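Local coordinates for lymphotactin (PDB 2NYZ), which is a secreted chemokine thought to attract lymphocytes, but not monocytes or neutrophils, by signalling through a chemokine receptor, at residues Ile38-Thr41 / Leu45-Cys48. Sequence-based numbering, arbitrary orientation.
Sequences IFIT and LKVC
F39 and V47 form the hydrogen-bonded pair at the middle of an antiparallel ladder (151° between the strand directions), with F39 N to V47 O at 2.7 Å and V47 N to F39 O at 2.9 Å. Where the hairpin nears its turn, T41 N donates to L45 O at 2.8 Å. There T41 OG1 replaces a backbone acceptor and takes the N-H of L45, 3.1 Å from L45 N. A chi1 of 78° puts the T41 hydroxyl between its own backbone N and carbonyl carbon, facing the neighbouring strand, while T41 CG2 lies 3.7 Å from L45 CB. On the same face as F39, V47 meets the phenyl ring with one methyl, V47 CG2, which sits at the ring edge near its plane, 4.1 Å from F39 CD2. The ring reaches V56 and V59 of helix 54-64. The other face carries I38, I40, K46 and C48: I38 CG2 packs against K46 CB at 3.9 Å, a diagonal contact, while the extended lysine chain leads away. C48 is tied to C11 by a disulfide, and a chain of another protein packs on I38, K46 and C48. This is the second hairpin of the chemokine fold's three-stranded antiparallel sheet, its F39 and V47 face turned to the C-terminal helix.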
loop_
_atom_site.group_PDB
_atom_site.type_symbol
_atom_site.label_atom_id
_atom_site.label_comp_id
_atom_site.label_asym_id
_atom_site.label_seq_id
_atom_site.Cartn_x
_atom_site.Cartn_y
_atom_site.Cartn_z
ATOM N N ILE D 38 21.681 -29.207 8.672
ATOM C CA ILE D 38 21.595 -29.030 7.235
ATOM C C ILE D 38 21.191 -30.336 6.576
ATOM O O ILE D 38 22.006 -31.252 6.441
ATOM C CB ILE D 38 22.939 -28.581 6.625
ATOM C CG1 ILE D 38 23.476 -27.353 7.367
ATOM C CG2 ILE D 38 22.739 -28.225 5.159
ATOM C CD1 ILE D 38 24.884 -26.947 6.938
ATOM N N PHE D 39 19.930 -30.434 6.176
ATOM C CA PHE D 39 19.464 -31.641 5.511
ATOM C C PHE D 39 19.891 -31.598 4.043
ATOM O O PHE D 39 19.971 -30.528 3.439
ATOM C CB PHE D 39 17.940 -31.744 5.595
ATOM C CG PHE D 39 17.419 -31.959 6.980
ATOM C CD1 PHE D 39 17.716 -33.126 7.676
ATOM C CD2 PHE D 39 16.615 -31.007 7.587
ATOM C CE1 PHE D 39 17.215 -33.341 8.955
ATOM C CE2 PHE D 39 16.109 -31.211 8.863
ATOM C CZ PHE D 39 16.408 -32.379 9.550
ATOM N N ILE D 40 20.185 -32.756 3.473
ATOM C CA ILE D 40 20.564 -32.830 2.073
ATOM C C ILE D 40 19.530 -33.715 1.396
ATOM O O ILE D 40 19.582 -34.932 1.537
ATOM C CB ILE D 40 21.946 -33.460 1.905
ATOM C CG1 ILE D 40 22.992 -32.609 2.639
ATOM C CG2 ILE D 40 22.279 -33.580 0.431
ATOM C CD1 ILE D 40 24.416 -33.154 2.560
ATOM N N THR D 41 18.588 -33.111 0.677
ATOM C CA THR D 41 17.542 -33.875 0.008
ATOM C C THR D 41 18.151 -34.925 -0.909
ATOM O O THR D 41 19.313 -34.820 -1.310
ATOM C CB THR D 41 16.612 -32.975 -0.825
ATOM O OG1 THR D 41 17.258 -32.619 -2.053
ATOM C CG2 THR D 41 16.263 -31.714 -0.045
ATOM N N LEU D 45 19.720 -30.900 -2.792
ATOM C CA LEU D 45 19.437 -29.604 -2.180
ATOM C C LEU D 45 19.851 -29.607 -0.718
ATOM O O LEU D 45 19.795 -30.636 -0.055
ATOM C CB LEU D 45 17.948 -29.284 -2.275
ATOM C CG LEU D 45 17.362 -29.252 -3.692
ATOM C CD1 LEU D 45 15.881 -28.930 -3.602
ATOM C CD2 LEU D 45 18.086 -28.223 -4.552
ATOM N N LYS D 46 20.268 -28.459 -0.205
ATOM C CA LYS D 46 20.678 -28.396 1.190
ATOM C C LYS D 46 19.823 -27.417 1.968
ATOM O O LYS D 46 19.997 -26.216 1.845
ATOM C CB LYS D 46 22.146 -27.982 1.295
ATOM C CG LYS D 46 23.090 -28.898 0.561
ATOM C CD LYS D 46 24.504 -28.393 0.691
ATOM C CE LYS D 46 25.381 -28.975 -0.400
ATOM N NZ LYS D 46 26.622 -28.170 -0.582
ATOM N N VAL D 47 18.898 -27.920 2.773
ATOM C CA VAL D 47 18.067 -27.023 3.547
ATOM C C VAL D 47 18.509 -27.025 5.005
ATOM O O VAL D 47 18.808 -28.066 5.584
ATOM C CB VAL D 47 16.561 -27.397 3.458
ATOM C CG1 VAL D 47 16.290 -28.178 2.172
ATOM C CG2 VAL D 47 16.127 -28.177 4.689
ATOM N N CYS D 48 18.560 -25.834 5.577
ATOM C CA CYS D 48 18.943 -25.648 6.958
ATOM C C CYS D 48 17.667 -25.716 7.774
ATOM O O CYS D 48 16.608 -25.280 7.319
ATOM C CB CYS D 48 19.574 -24.275 7.151
ATOM S SG CYS D 48 20.945 -23.848 6.026
#